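Local coordinates for vacuolar protein sorting-associated protein 29 (Entamoeba histolytica, PDB 5XCJ), which binds zinc through a metallophosphatase fold and probably serves protein transport as a subunit of the retromer complex, at residues Met1-Pro12 / Val147-Glu159. The protein carries 1 engineered substitution. Residues are numbered along the deposited sequence; the frame is centred on the assembly and turned at random.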
loop_
_atom_site.group_PDB
_atom_site.type_symbol
_atom_site.label_atom_id
_atom_site.label_comp_id
_atom_site.label_asym_id
_atom_site.label_seq_id
_atom_site.Cartn_x
_atom_site.Cartn_y
_atom_site.Cartn_z
ATOM N N MET A 1 8.767 -2.612 -14.671
ATOM C CA MET A 1 8.060 -3.172 -13.526
ATOM C C MET A 1 7.027 -2.202 -12.954
ATOM O O MET A 1 7.378 -1.162 -12.404
ATOM C CB MET A 1 9.047 -3.572 -12.428
ATOM C CG MET A 1 9.620 -4.974 -12.558
ATOM S SD MET A 1 8.370 -6.265 -12.611
ATOM C CE MET A 1 9.218 -7.619 -11.812
ATOM N N LEU A 2 5.754 -2.546 -13.091
ATOM C CA LEU A 2 4.679 -1.725 -12.558
ATOM C C LEU A 2 4.145 -2.429 -11.327
ATOM O O LEU A 2 3.736 -3.582 -11.397
ATOM C CB LEU A 2 3.562 -1.558 -13.581
ATOM C CG LEU A 2 2.400 -0.687 -13.126
ATOM C CD1 LEU A 2 2.845 0.753 -12.965
ATOM C CD2 LEU A 2 1.268 -0.792 -14.127
ATOM N N VAL A 3 4.163 -1.727 -10.203
ATOM C CA VAL A 3 3.724 -2.278 -8.929
ATOM C C VAL A 3 2.531 -1.547 -8.327
ATOM O O VAL A 3 2.579 -0.346 -8.090
ATOM C CB VAL A 3 4.876 -2.207 -7.915
ATOM C CG1 VAL A 3 4.561 -2.998 -6.663
ATOM C CG2 VAL A 3 6.180 -2.653 -8.557
ATOM N N LEU A 4 1.460 -2.284 -8.073
ATOM C CA LEU A 4 0.284 -1.688 -7.474
ATOM C C LEU A 4 0.450 -1.795 -5.962
ATOM O O LEU A 4 0.641 -2.885 -5.446
ATOM C CB LEU A 4 -0.980 -2.432 -7.918
ATOM C CG LEU A 4 -2.291 -2.158 -7.184
ATOM C CD1 LEU A 4 -2.774 -0.727 -7.363
ATOM C CD2 LEU A 4 -3.371 -3.147 -7.589
ATOM N N VAL A 5 0.421 -0.662 -5.271
ATOM C CA VAL A 5 0.534 -0.651 -3.816
ATOM C C VAL A 5 -0.849 -0.304 -3.275
ATOM O O VAL A 5 -1.353 0.793 -3.474
ATOM C CB VAL A 5 1.593 0.354 -3.332
ATOM C CG1 VAL A 5 1.760 0.282 -1.823
ATOM C CG2 VAL A 5 2.915 0.099 -4.033
ATOM N N ILE A 6 -1.456 -1.263 -2.589
ATOM C CA ILE A 6 -2.813 -1.124 -2.066
ATOM C C ILE A 6 -2.982 -1.826 -0.717
ATOM O O ILE A 6 -2.153 -2.647 -0.347
ATOM C CB ILE A 6 -3.808 -1.706 -3.095
ATOM C CG1 ILE A 6 -5.206 -1.098 -2.963
ATOM C CG2 ILE A 6 -3.821 -3.217 -3.009
ATOM C CD1 ILE A 6 -6.129 -1.446 -4.109
ATOM N N GLY A 7 -4.048 -1.490 0.005
ATOM C CA GLY A 7 -4.320 -2.094 1.297
ATOM C C GLY A 7 -5.383 -1.420 2.148
ATOM O O GLY A 7 -6.065 -0.502 1.704
ATOM N N ASP A 8 -5.504 -1.893 3.387
ATOM C CA ASP A 8 -6.457 -1.356 4.358
ATOM C C ASP A 8 -7.894 -1.348 3.848
ATOM O O ASP A 8 -8.605 -0.363 3.965
ATOM C CB ASP A 8 -6.026 0.019 4.856
ATOM C CG ASP A 8 -4.939 -0.065 5.901
ATOM O OD1 ASP A 8 -4.982 -1.012 6.699
ATOM O OD2 ASP A 8 -4.045 0.798 5.909
ATOM N N PHE A 9 -8.281 -2.454 3.230
ATOM C CA PHE A 9 -9.619 -2.618 2.680
ATOM C C PHE A 9 -10.772 -2.653 3.677
ATOM O O PHE A 9 -11.823 -2.073 3.439
ATOM C CB PHE A 9 -9.695 -3.904 1.854
ATOM C CG PHE A 9 -8.801 -3.916 0.656
ATOM C CD1 PHE A 9 -9.186 -3.297 -0.517
ATOM C CD2 PHE A 9 -7.578 -4.559 0.700
ATOM C CE1 PHE A 9 -8.368 -3.317 -1.622
ATOM C CE2 PHE A 9 -6.751 -4.578 -0.401
ATOM C CZ PHE A 9 -7.149 -3.956 -1.564
ATOM N N HIS A 10 -10.573 -3.354 4.781
ATOM C CA HIS A 10 -11.648 -3.564 5.739
ATOM C C HIS A 10 -11.357 -3.287 7.208
ATOM O O HIS A 10 -10.243 -3.465 7.689
ATOM C CB HIS A 10 -12.101 -5.026 5.611
ATOM C CG HIS A 10 -13.514 -5.277 6.043
ATOM N ND1 HIS A 10 -14.602 -4.935 5.271
ATOM C CD2 HIS A 10 -14.012 -5.862 7.155
ATOM C CE1 HIS A 10 -15.711 -5.285 5.898
ATOM N NE2 HIS A 10 -15.382 -5.846 7.043
ATOM N N VAL A 11 -12.410 -2.873 7.896
ATOM C CA VAL A 11 -12.413 -2.634 9.329
ATOM C C VAL A 11 -13.562 -3.507 9.853
ATOM O O VAL A 11 -14.637 -3.531 9.262
ATOM C CB VAL A 11 -12.641 -1.155 9.671
ATOM C CG1 VAL A 11 -12.948 -0.991 11.149
ATOM C CG2 VAL A 11 -11.423 -0.329 9.283
ATOM N N PRO A 12 -13.337 -4.225 10.952
ATOM C CA PRO A 12 -14.370 -5.132 11.470
ATOM C C PRO A 12 -15.636 -4.380 11.812
ATOM O O PRO A 12 -15.567 -3.309 12.404
ATOM C CB PRO A 12 -13.740 -5.678 12.747
ATOM C CG PRO A 12 -12.273 -5.569 12.517
ATOM C CD PRO A 12 -12.096 -4.300 11.743
ATOM N N VAL A 147 -10.069 9.074 2.609
ATOM C CA VAL A 147 -10.556 9.012 1.236
ATOM C C VAL A 147 -9.932 7.805 0.554
ATOM O O VAL A 147 -8.801 7.447 0.854
ATOM C CB VAL A 147 -10.198 10.274 0.430
ATOM C CG1 VAL A 147 -10.992 11.467 0.926
ATOM C CG2 VAL A 147 -8.698 10.536 0.478
ATOM N N PRO A 148 -10.651 7.184 -0.375
ATOM C CA PRO A 148 -10.102 6.004 -1.041
ATOM C C PRO A 148 -8.813 6.388 -1.749
ATOM O O PRO A 148 -8.764 7.411 -2.417
ATOM C CB PRO A 148 -11.183 5.637 -2.055
ATOM C CG PRO A 148 -12.438 6.138 -1.438
ATOM C CD PRO A 148 -12.065 7.399 -0.724
ATOM N N SER A 149 -7.781 5.583 -1.558
ATOM C CA SER A 149 -6.489 5.848 -2.149
ATOM C C SER A 149 -5.687 4.601 -2.466
ATOM O O SER A 149 -5.889 3.552 -1.876
ATOM C CB SER A 149 -5.673 6.714 -1.194
ATOM O OG SER A 149 -6.180 8.029 -1.175
ATOM N N PHE A 150 -4.780 4.744 -3.426
ATOM C CA PHE A 150 -3.843 3.698 -3.818
ATOM C C PHE A 150 -2.654 4.304 -4.565
ATOM O O PHE A 150 -2.680 5.468 -4.947
ATOM C CB PHE A 150 -4.497 2.546 -4.582
ATOM C CG PHE A 150 -4.842 2.873 -6.000
ATOM C CD1 PHE A 150 -3.897 2.747 -6.996
ATOM C CD2 PHE A 150 -6.112 3.294 -6.333
ATOM C CE1 PHE A 150 -4.214 3.041 -8.301
ATOM C CE2 PHE A 150 -6.433 3.593 -7.636
ATOM C CZ PHE A 150 -5.481 3.466 -8.619
ATOM N N MET A 151 -1.615 3.506 -4.752
ATOM C CA MET A 151 -0.418 3.960 -5.440
ATOM C C MET A 151 -0.005 3.011 -6.549
ATOM O O MET A 151 -0.219 1.811 -6.462
ATOM C CB MET A 151 0.756 4.031 -4.470
ATOM C CG MET A 151 0.784 5.198 -3.510
ATOM S SD MET A 151 2.272 5.064 -2.496
ATOM C CE MET A 151 2.169 6.568 -1.534
ATOM N N LEU A 152 0.588 3.572 -7.593
ATOM C CA LEU A 152 1.128 2.788 -8.683
ATOM C C LEU A 152 2.578 3.216 -8.810
ATOM O O LEU A 152 2.863 4.404 -8.888
ATOM C CB LEU A 152 0.388 3.043 -9.987
ATOM C CG LEU A 152 -0.937 2.310 -10.132
ATOM C CD1 LEU A 152 -1.571 2.634 -11.471
ATOM C CD2 LEU A 152 -0.723 0.816 -9.974
ATOM N N LEU A 153 3.487 2.254 -8.804
ATOM C CA LEU A 153 4.901 2.569 -8.912
ATOM C C LEU A 153 5.466 2.124 -10.239
ATOM O O LEU A 153 5.218 1.014 -10.686
ATOM C CB LEU A 153 5.713 1.906 -7.796
ATOM C CG LEU A 153 5.236 1.948 -6.347
ATOM C CD1 LEU A 153 6.248 1.222 -5.476
ATOM C CD2 LEU A 153 5.021 3.373 -5.872
ATOM N N GLU A 154 6.221 3.011 -10.869
ATOM C CA GLU A 154 6.881 2.675 -12.111
ATOM C C GLU A 154 8.352 2.645 -11.733
ATOM O O GLU A 154 8.918 3.666 -11.363
ATOM C CB GLU A 154 6.603 3.733 -13.172
ATOM C CG GLU A 154 7.400 3.574 -14.454
ATOM C CD GLU A 154 6.892 4.463 -15.575
ATOM O OE1 GLU A 154 6.097 5.383 -15.303
ATOM O OE2 GLU A 154 7.287 4.233 -16.732
ATOM N N ILE A 155 8.948 1.464 -11.765
ATOM C CA ILE A 155 10.349 1.328 -11.418
ATOM C C ILE A 155 11.192 0.786 -12.564
ATOM O O ILE A 155 10.923 -0.284 -13.100
ATOM C CB ILE A 155 10.535 0.372 -10.225
ATOM C CG1 ILE A 155 9.852 0.918 -8.972
ATOM C CG2 ILE A 155 12.010 0.116 -9.962
ATOM C CD1 ILE A 155 10.073 0.063 -7.749
ATOM N N ASN A 156 12.200 1.548 -12.956
ATOM C CA ASN A 156 13.137 1.081 -13.956
ATOM C C ASN A 156 14.482 1.190 -13.265
ATOM O O ASN A 156 14.992 2.293 -13.102
ATOM C CB ASN A 156 13.097 1.967 -15.197
ATOM C CG ASN A 156 13.850 1.361 -16.365
ATOM O OD1 ASN A 156 14.193 0.182 -16.347
ATOM N ND2 ASN A 156 14.110 2.166 -17.382
ATOM N N ASP A 157 15.004 0.063 -12.788
ATOM C CA ASP A 157 16.289 0.058 -12.104
ATOM C C ASP A 157 16.251 0.974 -10.888
ATOM O O ASP A 157 15.539 0.704 -9.927
ATOM C CB ASP A 157 17.428 0.386 -13.056
ATOM C CG ASP A 157 17.829 -0.804 -13.898
ATOM O OD1 ASP A 157 17.629 -1.946 -13.449
ATOM O OD2 ASP A 157 18.337 -0.600 -15.014
ATOM N N SER A 158 17.036 2.042 -10.931
ATOM C CA SER A 158 17.119 2.996 -9.833
ATOM C C SER A 158 16.159 4.173 -9.964
ATOM O O SER A 158 16.165 5.072 -9.134
ATOM C CB SER A 158 18.554 3.491 -9.657
ATOM O OG SER A 158 19.375 2.469 -9.136
ATOM N N GLU A 159 15.341 4.169 -11.008
ATOM C CA GLU A 159 14.394 5.250 -11.210
ATOM C C GLU A 159 13.058 4.847 -10.595
ATOM O O GLU A 159 12.519 3.795 -10.902
ATOM C CB GLU A 159 14.217 5.556 -12.699
ATOM C CG GLU A 159 15.519 5.736 -13.465
ATOM C CD GLU A 159 15.313 6.330 -14.845
ATOM O OE1 GLU A 159 14.220 6.865 -15.110
ATOM O OE2 GLU A 159 16.253 6.255 -15.662
#
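Leu4 meets Phe150 and Leu152 on one face of the sheet, mainly through CD1. Leu4 CD1 lies 3.7 Å from Phe150 CD1 and is equally close to Leu152 CD2, which also rests against Leu4 CB. The Leu4 side chain crosses that of Phe150 at about a right angle. Leu152 CG lies at the edge of the Phe150 ring, in its plane. Phe150 holds its CG between its own backbone N and carbonyl carbon (chi1 75°), which stands the ring beside these leucines. Helix 20-28 packs on this face: Leu26 touches Leu4 and Phe150, and Phe22 meets the Phe150 ring edge-to-face. Toward the start of the strand, Leu2 CD1 sits 3.3 Å from Leu153 O.

The other face carries Val3, Val5, Met151 and Leu153. Val5 CB faces Met151 CB at 3.9 Å. Val5 CG2, beside the backbone N, reaches diagonally across to Leu153 CG on the partner strand at 3.8 Å, and the two side chains cross obliquely.

Strands 2-6 and 149-156 run antiparallel. Val3 and Leu153 exchange two backbone hydrogen bonds, with Leu153 N 2.8 Å from Val3 O. Val5 and Met151 form a second such pair. Ile155 N adds a nearly straight bond (174°) to Met1 O.

On its other side, strand 2-6 bonds to the parallel strand 33-36, so it is central in a mixed sheet. Just past its end comes Asp8, a ligand of both zinc sites, though neither metal is bound here. A first strand delivering a metal-binding aspartate at its C-terminal end is characteristic of the calcineurin-like metallophosphatase fold.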